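Local structure of putative outer membrane protein (LpxR) (Salmonella typhimurium, 3FID) at residues 36-41 / 203-208; 48-53 / 88-93; 191-196 / 216-221. The protein deacylates the lipid A part of lipopolysaccharide, working as an enzyme embedded in the bacterial outer membrane. One frame throughout, in Å; residues are numbered along the deposited sequence.

Contact 1: residues 36-41 / 203-208; sequences GLFLGY and SRRGLI. With ZN (zinc ion), chain D.
F38 and R205 cross obliquely: R205 CB sits over the middle of the F38 ring, 3.7 Å from its centroid and only 6° off the ring normal, a CH-pi contact. F38 chi1 of 170° swings CG away from the backbone N, and one face of the ring thereby receives R205 CB. R205 then bends at chi3, bringing its guanidinium face over F38 CB, with NE 3.6 Å from that carbon. Ring and guanidinium planes differ by 27°. L207 comes in crosswise at the ring edge, its CD1 3.8 Å from F38 CZ, while its CD2 packs 3.6 Å from the backbone C of G40, which has no side chain on that side. A type I' turn from R204 to L207 presents these side chains, closed by L207 N to R204 O at 3.0 Å. The buried R205 O, 3.2 Å from F38 CD1, has no polar partner. On the strand's other side Y41 OH binds a zinc ion at 2.3 Å, together with S1 and H43. F38 also meets the ring of H54, a ligand of another zinc. With the R205 charge paired to D58, the join between turn and barrel strand is left to apolar and CH-pi packing.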
loop_
_atom_site.group_PDB
_atom_site.type_symbol
_atom_site.label_atom_id
_atom_site.label_comp_id
_atom_site.label_asym_id
_atom_site.label_seq_id
_atom_site.Cartn_x
_atom_site.Cartn_y
_atom_site.Cartn_z
ATOM N N GLY A 36 2.953 -8.320 0.443
ATOM C CA GLY A 36 1.673 -7.983 -0.168
ATOM C C GLY A 36 1.538 -8.666 -1.520
ATOM O O GLY A 36 2.534 -8.829 -2.246
ATOM N N LEU A 37 0.319 -9.104 -1.824
ATOM C CA LEU A 37 -0.058 -9.565 -3.181
ATOM C C LEU A 37 -1.354 -8.868 -3.554
ATOM O O LEU A 37 -2.276 -8.778 -2.729
ATOM C CB LEU A 37 -0.275 -11.081 -3.240
ATOM C CG LEU A 37 -0.370 -11.630 -4.697
ATOM C CD1 LEU A 37 0.767 -11.146 -5.611
ATOM C CD2 LEU A 37 -0.409 -13.169 -4.732
ATOM N N PHE A 38 -1.428 -8.394 -4.792
ATOM C CA PHE A 38 -2.577 -7.617 -5.266
ATOM C C PHE A 38 -2.762 -7.932 -6.753
ATOM O O PHE A 38 -1.794 -7.967 -7.508
ATOM C CB PHE A 38 -2.296 -6.101 -5.027
ATOM C CG PHE A 38 -3.277 -5.153 -5.686
ATOM C CD1 PHE A 38 -3.178 -4.873 -7.041
ATOM C CD2 PHE A 38 -4.242 -4.472 -4.928
ATOM C CE1 PHE A 38 -4.060 -3.980 -7.673
ATOM C CE2 PHE A 38 -5.145 -3.554 -5.537
ATOM C CZ PHE A 38 -5.046 -3.321 -6.934
ATOM N N LEU A 39 -4.006 -8.179 -7.145
ATOM C CA LEU A 39 -4.375 -8.356 -8.551
ATOM C C LEU A 39 -5.558 -7.444 -8.777
ATOM O O LEU A 39 -6.518 -7.428 -7.981
ATOM C CB LEU A 39 -4.710 -9.831 -8.831
ATOM C CG LEU A 39 -5.068 -10.311 -10.246
ATOM C CD1 LEU A 39 -3.985 -10.012 -11.287
ATOM C CD2 LEU A 39 -5.383 -11.817 -10.240
ATOM N N GLY A 40 -5.482 -6.623 -9.818
ATOM C CA GLY A 40 -6.536 -5.636 -10.033
ATOM C C GLY A 40 -6.842 -5.422 -11.511
ATOM O O GLY A 40 -6.023 -5.701 -12.375
ATOM N N TYR A 41 -8.053 -4.942 -11.776
ATOM C CA TYR A 41 -8.475 -4.608 -13.134
ATOM C C TYR A 41 -9.177 -3.267 -13.105
ATOM O O TYR A 41 -10.036 -3.054 -12.253
ATOM C CB TYR A 41 -9.438 -5.667 -13.686
ATOM C CG TYR A 41 -9.984 -5.296 -15.059
ATOM C CD1 TYR A 41 -11.335 -4.942 -15.235
ATOM C CD2 TYR A 41 -9.137 -5.270 -16.160
ATOM C CE1 TYR A 41 -11.809 -4.595 -16.497
ATOM C CE2 TYR A 41 -9.590 -4.906 -17.401
ATOM C CZ TYR A 41 -10.925 -4.587 -17.569
ATOM O OH TYR A 41 -11.329 -4.277 -18.837
ATOM N N SER A 203 -3.409 3.584 -2.188
ATOM C CA SER A 203 -2.332 3.378 -3.138
ATOM C C SER A 203 -2.853 2.570 -4.347
ATOM O O SER A 203 -3.753 1.725 -4.221
ATOM C CB SER A 203 -1.104 2.769 -2.442
ATOM O OG SER A 203 -1.217 1.371 -2.283
ATOM N N ARG A 204 -2.344 2.876 -5.530
ATOM C CA ARG A 204 -2.969 2.317 -6.723
ATOM C C ARG A 204 -2.442 0.906 -7.020
ATOM O O ARG A 204 -3.090 0.152 -7.749
ATOM C CB ARG A 204 -2.877 3.287 -7.896
ATOM C CG ARG A 204 -3.824 4.537 -7.735
ATOM C CD ARG A 204 -5.201 4.216 -8.328
ATOM N NE ARG A 204 -5.084 4.284 -9.779
ATOM C CZ ARG A 204 -5.897 3.704 -10.646
ATOM N NH1 ARG A 204 -6.920 2.955 -10.236
ATOM N NH2 ARG A 204 -5.656 3.848 -11.929
ATOM N N ARG A 205 -1.301 0.557 -6.419
ATOM C CA ARG A 205 -0.765 -0.823 -6.440
ATOM C C ARG A 205 -0.751 -1.420 -7.852
ATOM O O ARG A 205 -1.196 -2.551 -8.075
ATOM C CB ARG A 205 -1.552 -1.729 -5.465
ATOM C CG ARG A 205 -1.547 -1.178 -4.021
ATOM C CD ARG A 205 -2.248 -2.103 -3.034
ATOM N NE ARG A 205 -1.512 -3.349 -2.769
ATOM C CZ ARG A 205 -1.807 -4.177 -1.760
ATOM N NH1 ARG A 205 -2.809 -3.878 -0.942
ATOM N NH2 ARG A 205 -1.089 -5.288 -1.542
ATOM N N GLY A 206 -0.231 -0.658 -8.805
ATOM C CA GLY A 206 -0.123 -1.159 -10.176
ATOM C C GLY A 206 -1.183 -0.673 -11.156
ATOM O O GLY A 206 -0.936 -0.648 -12.350
ATOM N N LEU A 207 -2.362 -0.304 -10.673
ATOM C CA LEU A 207 -3.375 0.184 -11.587
ATOM C C LEU A 207 -2.945 1.520 -12.187
ATOM O O LEU A 207 -2.327 2.345 -11.517
ATOM C CB LEU A 207 -4.731 0.280 -10.914
ATOM C CG LEU A 207 -5.255 -1.069 -10.413
ATOM C CD1 LEU A 207 -6.411 -0.842 -9.457
ATOM C CD2 LEU A 207 -5.626 -1.998 -11.606
ATOM N N ILE A 208 -3.260 1.699 -13.463
ATOM C CA ILE A 208 -2.844 2.896 -14.217
ATOM C C ILE A 208 -4.069 3.523 -14.884
ATOM O O ILE A 208 -4.864 2.819 -15.499
ATOM C CB ILE A 208 -1.757 2.532 -15.286
ATOM C CG1 ILE A 208 -0.433 2.161 -14.578
ATOM C CG2 ILE A 208 -1.542 3.695 -16.302
ATOM C CD1 ILE A 208 0.643 1.523 -15.508
HETATM ZN ZN ZN D . -11.543 -2.338 -20.047
#

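Contact 2: residues 48-53 / 88-93; sequences ASQLSF and EWNSLA
E88 O is held from two sources: S52 N donates to it in the carbonyl plane at 2.8 Å, and water 1 gives it a second, longer bond of 3.1 Å. The same water accepts from S52 OG at 2.6 Å and donates to E88 OE1, so one solvent molecule ties the serine hydroxyl to both the main chain and the carboxylate of E88. S52 OG has a further partner in S42, and E88 OE2 forms a salt bridge with R100. The next pair along, Q50 and N90, exchanges backbone bonds in both directions, Q50 N to N90 O being nearly straight at 171°. Their side chains run side by side with amide planes 62° apart, and N90 ND2 reaches Q50 OE1 only weakly, at 3.5 Å. Stronger partners fix both amides: R204 and the I208 carbonyl for Q50, R98 and D196 for N90. This is antiparallel pairing of consecutive strands in an outer-membrane beta barrel, with segment directions 166° apart. Q50, S52, E88 and N90 face the interior loop that carries R204, whereas S49, L51, W89 and S91 take the other face. There, S49 OG and S91 OG lie 2.9 Å apart in a hydrogen bond whose donor is undecided. Extended about chi1, the W89 indole reaches across the neighbouring strand: Q50 O stands above its rim, and S49 CB is 3.5 Å from W89 CZ2. W89 NE1 bonds Y99 OH on the following strand.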
loop_
_atom_site.group_PDB
_atom_site.type_symbol
_atom_site.label_atom_id
_atom_site.label_comp_id
_atom_site.label_asym_id
_atom_site.label_seq_id
_atom_site.Cartn_x
_atom_site.Cartn_y
_atom_site.Cartn_z
ATOM N N ALA A 48 -12.251 9.971 -19.023
ATOM C CA ALA A 48 -12.038 10.624 -17.723
ATOM C C ALA A 48 -12.189 9.716 -16.479
ATOM O O ALA A 48 -11.719 10.077 -15.402
ATOM C CB ALA A 48 -12.936 11.824 -17.600
ATOM N N SER A 49 -12.842 8.559 -16.643
ATOM C CA SER A 49 -13.357 7.789 -15.514
ATOM C C SER A 49 -13.105 6.288 -15.604
ATOM O O SER A 49 -13.380 5.663 -16.640
ATOM C CB SER A 49 -14.855 8.012 -15.385
ATOM O OG SER A 49 -15.164 9.334 -14.975
ATOM N N GLN A 50 -12.649 5.711 -14.488
ATOM C CA GLN A 50 -12.438 4.269 -14.381
ATOM C C GLN A 50 -13.236 3.655 -13.256
ATOM O O GLN A 50 -13.533 4.308 -12.238
ATOM C CB GLN A 50 -10.984 3.934 -14.077
ATOM C CG GLN A 50 -9.987 4.306 -15.106
ATOM C CD GLN A 50 -8.602 3.778 -14.750
ATOM O OE1 GLN A 50 -8.125 3.915 -13.603
ATOM N NE2 GLN A 50 -7.957 3.171 -15.726
ATOM N N LEU A 51 -13.577 2.386 -13.461
ATOM C CA LEU A 51 -14.065 1.515 -12.419
ATOM C C LEU A 51 -13.057 0.386 -12.251
ATOM O O LEU A 51 -12.740 -0.297 -13.226
ATOM C CB LEU A 51 -15.419 0.923 -12.815
ATOM C CG LEU A 51 -16.143 0.071 -11.776
ATOM C CD1 LEU A 51 -16.514 0.804 -10.452
ATOM C CD2 LEU A 51 -17.367 -0.554 -12.431
ATOM N N SER A 52 -12.608 0.161 -11.007
ATOM C CA SER A 52 -11.600 -0.859 -10.715
ATOM C C SER A 52 -12.100 -1.946 -9.776
ATOM O O SER A 52 -12.887 -1.672 -8.881
ATOM C CB SER A 52 -10.382 -0.212 -10.063
ATOM O OG SER A 52 -9.832 0.735 -10.941
ATOM N N PHE A 53 -11.593 -3.161 -9.970
ATOM C CA PHE A 53 -11.873 -4.289 -9.090
ATOM C C PHE A 53 -10.516 -4.841 -8.660
ATOM O O PHE A 53 -9.584 -4.859 -9.457
ATOM C CB PHE A 53 -12.620 -5.388 -9.855
ATOM C CG PHE A 53 -12.630 -6.734 -9.155
ATOM C CD1 PHE A 53 -13.451 -6.954 -8.042
ATOM C CD2 PHE A 53 -11.805 -7.781 -9.603
ATOM C CE1 PHE A 53 -13.468 -8.217 -7.399
ATOM C CE2 PHE A 53 -11.797 -9.038 -8.962
ATOM C CZ PHE A 53 -12.631 -9.262 -7.882
ATOM N N GLU A 88 -13.778 0.395 -6.962
ATOM C CA GLU A 88 -13.471 1.811 -6.813
ATOM C C GLU A 88 -13.765 2.613 -8.080
ATOM O O GLU A 88 -13.451 2.164 -9.173
ATOM C CB GLU A 88 -11.991 1.944 -6.510
ATOM C CG GLU A 88 -11.528 3.317 -6.106
ATOM C CD GLU A 88 -10.029 3.397 -6.176
ATOM O OE1 GLU A 88 -9.505 3.674 -7.273
ATOM O OE2 GLU A 88 -9.378 3.138 -5.135
ATOM N N TRP A 89 -14.323 3.809 -7.900
ATOM C CA TRP A 89 -14.513 4.790 -8.966
ATOM C C TRP A 89 -13.320 5.762 -8.942
ATOM O O TRP A 89 -12.971 6.268 -7.890
ATOM C CB TRP A 89 -15.837 5.526 -8.703
ATOM C CG TRP A 89 -16.189 6.550 -9.714
ATOM C CD1 TRP A 89 -16.132 7.915 -9.569
ATOM C CD2 TRP A 89 -16.689 6.303 -11.027
ATOM N NE1 TRP A 89 -16.556 8.534 -10.734
ATOM C CE2 TRP A 89 -16.900 7.566 -11.642
ATOM C CE3 TRP A 89 -16.967 5.136 -11.753
ATOM C CZ2 TRP A 89 -17.386 7.693 -12.945
ATOM C CZ3 TRP A 89 -17.438 5.261 -13.070
ATOM C CH2 TRP A 89 -17.655 6.535 -13.645
ATOM N N ASN A 90 -12.675 5.988 -10.078
ATOM C CA ASN A 90 -11.513 6.904 -10.187
ATOM C C ASN A 90 -11.784 7.881 -11.323
ATOM O O ASN A 90 -11.925 7.450 -12.456
ATOM C CB ASN A 90 -10.246 6.090 -10.502
ATOM C CG ASN A 90 -8.969 6.947 -10.565
ATOM O OD1 ASN A 90 -8.911 8.059 -10.059
ATOM N ND2 ASN A 90 -7.946 6.404 -11.167
ATOM N N SER A 91 -11.886 9.183 -11.043
ATOM C CA SER A 91 -12.391 10.091 -12.067
ATOM C C SER A 91 -11.743 11.479 -12.062
ATOM O O SER A 91 -11.518 12.058 -11.012
ATOM C CB SER A 91 -13.898 10.246 -11.903
ATOM O OG SER A 91 -14.389 11.154 -12.860
ATOM N N LEU A 92 -11.443 11.987 -13.254
ATOM C CA LEU A 92 -11.129 13.403 -13.407
ATOM C C LEU A 92 -12.459 14.160 -13.471
ATOM O O LEU A 92 -13.177 14.078 -14.470
ATOM C CB LEU A 92 -10.285 13.651 -14.662
ATOM C CG LEU A 92 -8.923 12.939 -14.724
ATOM C CD1 LEU A 92 -8.144 13.414 -15.924
ATOM C CD2 LEU A 92 -8.096 13.160 -13.462
ATOM N N ALA A 93 -12.810 14.847 -12.394
ATOM C CA ALA A 93 -14.028 15.672 -12.362
ATOM C C ALA A 93 -13.888 16.836 -13.325
ATOM O O ALA A 93 -14.856 17.206 -14.037
ATOM C CB ALA A 93 -14.303 16.174 -10.974
HETATM O O HOH W 1 -10.620 2.967 -9.975
#

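Contact 3: residues 191-196 / 216-221; sequences KTFNSD and IYKVFA. With CXE (pentaethylene glycol monodecyl ether), chain K.
The one-turn helix 191-194 lies against residues 216-221 of strand 215-228, with N194 and K218 nearest, their CA atoms 6.6 Å apart. K218 leaves the strand extended, every torsion close to 180°, and crosses the face of F193: its CD stands 3.8 Å from the ring centroid, 8° off the normal, and its CB touches F193 CE2 at 3.5 Å. Beyond it NZ, 4.8 Å from the centroid of the F193 ring, makes a cation-pi contact, then donates to F193 O at 2.9 Å and, weakly, to N194 O; N197 OD1 is a further partner. F193 O also accepts from D196 N, which arrives on the opposite face of the carbonyl plane. Carbonyls at the helix end would probably favour the ammonium charge. N194 runs alongside K218 in the opposite direction, its OD1 3.6 Å from K218 CG and its ND2 held by N161, and I216 CD1 packs on F193 CD2 at 3.7 Å. On the outward face V219 CG1 meets the detergent's alkyl chain 3.6 Å from C4, where a lipid tail would be expected. Strand 176-188, which the helix follows, flanks 215-228 on one side and strand 251-263 on the other, its T260 touching F193.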
loop_
_atom_site.group_PDB
_atom_site.type_symbol
_atom_site.label_atom_id
_atom_site.label_comp_id
_atom_site.label_asym_id
_atom_site.label_seq_id
_atom_site.Cartn_x
_atom_site.Cartn_y
_atom_site.Cartn_z
ATOM N N LYS A 191 -0.290 13.511 -18.852
ATOM C CA LYS A 191 -0.983 14.341 -17.855
ATOM C C LYS A 191 -1.920 13.539 -16.917
ATOM O O LYS A 191 -1.937 13.780 -15.691
ATOM C CB LYS A 191 -1.758 15.486 -18.555
ATOM C CG LYS A 191 -2.781 16.185 -17.657
ATOM C CD LYS A 191 -3.615 17.233 -18.440
ATOM C CE LYS A 191 -4.462 18.068 -17.489
ATOM N NZ LYS A 191 -3.666 19.161 -16.879
ATOM N N THR A 192 -2.698 12.606 -17.485
ATOM C CA THR A 192 -3.700 11.854 -16.708
ATOM C C THR A 192 -2.979 10.915 -15.711
ATOM O O THR A 192 -3.319 10.873 -14.520
ATOM C CB THR A 192 -4.633 11.022 -17.632
ATOM O OG1 THR A 192 -5.322 11.903 -18.537
ATOM C CG2 THR A 192 -5.686 10.258 -16.795
ATOM N N PHE A 193 -2.001 10.170 -16.232
ATOM C CA PHE A 193 -1.224 9.221 -15.429
ATOM C C PHE A 193 -0.467 9.954 -14.315
ATOM O O PHE A 193 -0.428 9.497 -13.168
ATOM C CB PHE A 193 -0.272 8.410 -16.333
ATOM C CG PHE A 193 0.537 7.312 -15.603
ATOM C CD1 PHE A 193 -0.016 6.578 -14.532
ATOM C CD2 PHE A 193 1.831 6.993 -16.031
ATOM C CE1 PHE A 193 0.739 5.562 -13.883
ATOM C CE2 PHE A 193 2.561 5.981 -15.409
ATOM C CZ PHE A 193 2.020 5.281 -14.317
ATOM N N ASN A 194 0.097 11.115 -14.641
ATOM C CA ASN A 194 0.829 11.869 -13.616
ATOM C C ASN A 194 0.024 12.194 -12.362
ATOM O O ASN A 194 0.599 12.201 -11.261
ATOM C CB ASN A 194 1.421 13.159 -14.195
ATOM C CG ASN A 194 2.736 12.932 -14.897
ATOM O OD1 ASN A 194 3.252 11.807 -14.964
ATOM N ND2 ASN A 194 3.297 14.017 -15.450
ATOM N N SER A 195 -1.274 12.489 -12.516
ATOM C CA SER A 195 -2.127 12.837 -11.351
ATOM C C SER A 195 -2.715 11.614 -10.651
ATOM O O SER A 195 -3.381 11.757 -9.635
ATOM C CB SER A 195 -3.266 13.809 -11.731
ATOM O OG SER A 195 -4.274 13.137 -12.466
ATOM N N ASP A 196 -2.443 10.413 -11.177
ATOM C CA ASP A 196 -3.086 9.199 -10.680
ATOM C C ASP A 196 -2.216 8.681 -9.527
ATOM O O ASP A 196 -1.378 7.796 -9.726
ATOM C CB ASP A 196 -3.192 8.154 -11.815
ATOM C CG ASP A 196 -4.096 6.987 -11.465
ATOM O OD1 ASP A 196 -4.983 7.147 -10.594
ATOM O OD2 ASP A 196 -3.922 5.914 -12.085
ATOM N N ILE A 216 5.257 5.074 -22.213
ATOM C CA ILE A 216 4.719 5.704 -21.037
ATOM C C ILE A 216 5.823 5.733 -19.996
ATOM O O ILE A 216 6.607 4.762 -19.844
ATOM C CB ILE A 216 3.448 4.971 -20.546
ATOM C CG1 ILE A 216 2.696 5.829 -19.513
ATOM C CG2 ILE A 216 3.796 3.557 -19.992
ATOM C CD1 ILE A 216 1.298 5.336 -19.240
ATOM N N TYR A 217 5.954 6.875 -19.338
ATOM C CA TYR A 217 6.876 6.974 -18.200
ATOM C C TYR A 217 6.450 8.005 -17.162
ATOM O O TYR A 217 5.752 8.973 -17.469
ATOM C CB TYR A 217 8.327 7.213 -18.639
ATOM C CG TYR A 217 8.576 8.576 -19.214
ATOM C CD1 TYR A 217 8.509 8.791 -20.611
ATOM C CD2 TYR A 217 8.884 9.656 -18.375
ATOM C CE1 TYR A 217 8.725 10.051 -21.146
ATOM C CE2 TYR A 217 9.112 10.916 -18.900
ATOM C CZ TYR A 217 9.024 11.114 -20.269
ATOM O OH TYR A 217 9.252 12.380 -20.749
ATOM N N LYS A 218 6.875 7.782 -15.919
ATOM C CA LYS A 218 6.465 8.638 -14.811
ATOM C C LYS A 218 7.478 8.460 -13.696
ATOM O O LYS A 218 7.927 7.336 -13.464
ATOM C CB LYS A 218 5.057 8.236 -14.333
ATOM C CG LYS A 218 4.564 8.992 -13.073
ATOM C CD LYS A 218 3.130 8.617 -12.684
ATOM C CE LYS A 218 2.759 9.295 -11.335
ATOM N NZ LYS A 218 1.368 8.873 -10.940
ATOM N N VAL A 219 7.888 9.566 -13.055
ATOM C CA VAL A 219 8.733 9.509 -11.874
ATOM C C VAL A 219 8.075 10.393 -10.837
ATOM O O VAL A 219 7.561 11.448 -11.179
ATOM C CB VAL A 219 10.171 10.007 -12.141
ATOM C CG1 VAL A 219 11.012 9.822 -10.913
ATOM C CG2 VAL A 219 10.822 9.239 -13.346
ATOM N N PHE A 220 8.040 9.966 -9.576
ATOM C CA PHE A 220 7.251 10.699 -8.595
ATOM C C PHE A 220 7.832 10.571 -7.204
ATOM O O PHE A 220 8.590 9.631 -6.909
ATOM C CB PHE A 220 5.768 10.224 -8.562
ATOM C CG PHE A 220 5.624 8.825 -8.055
ATOM C CD1 PHE A 220 5.755 7.742 -8.928
ATOM C CD2 PHE A 220 5.443 8.583 -6.697
ATOM C CE1 PHE A 220 5.684 6.418 -8.450
ATOM C CE2 PHE A 220 5.369 7.272 -6.211
ATOM C CZ PHE A 220 5.504 6.188 -7.098
ATOM N N ALA A 221 7.470 11.530 -6.369
ATOM C CA ALA A 221 7.839 11.543 -4.956
ATOM C C ALA A 221 6.692 12.214 -4.203
ATOM O O ALA A 221 6.165 13.235 -4.661
ATOM C CB ALA A 221 9.155 12.305 -4.781
HETATM C C1 CXE K . 9.711 14.806 -9.794
HETATM C C2 CXE K . 9.725 13.589 -8.891
HETATM C C3 CXE K . 11.037 13.456 -8.117
HETATM C C4 CXE K . 12.085 12.664 -8.899
HETATM C C5 CXE K . 13.372 12.396 -8.130
HETATM C C6 CXE K . 13.882 10.989 -8.446
HETATM C C7 CXE K . 15.406 10.848 -8.466
HETATM C C8 CXE K . 15.788 9.392 -8.713
HETATM C C9 CXE K . 17.279 9.121 -8.562
HETATM C C10 CXE K . 17.594 7.667 -8.908
HETATM O O11 CXE K . 19.005 7.462 -8.995
HETATM C C12 CXE K . 19.345 6.075 -9.069
HETATM C C13 CXE K . 20.800 5.854 -8.655
HETATM O O14 CXE K . 21.113 4.453 -8.663
HETATM C C15 CXE K . 21.975 4.053 -7.595
HETATM C C16 CXE K . 21.169 3.889 -6.305
HETATM O O17 CXE K . 21.948 3.244 -5.293
HETATM C C18 CXE K . 22.181 4.081 -4.161
HETATM C C19 CXE K . 23.314 3.510 -3.318
HETATM O O20 CXE K . 23.819 2.338 -3.955
HETATM O O HOH W 2 3.087 10.206 -17.267
#

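Overall arrangement
Contact 2 joins two neighbouring barrel strands by regular backbone bonds and is only partly buried, with one face turned outward. Contacts 1 and 3 are buried and instead fasten the region between strands 176-188 and 215-228 to the inside of the wall: a turn in contact 1, a short helix in contact 3. Each of these two lays a basic side chain over a phenylalanine, but K218 is held by the F193 carbonyl and the N197 side chain, R205 by a carboxylate. A polar network links all three: R204 of contact 1 reaches Q50 of contact 2 and D196 of contact 3, and D196 in turn accepts from N90. Zinc is bound at contact 1, detergent beside contact 3.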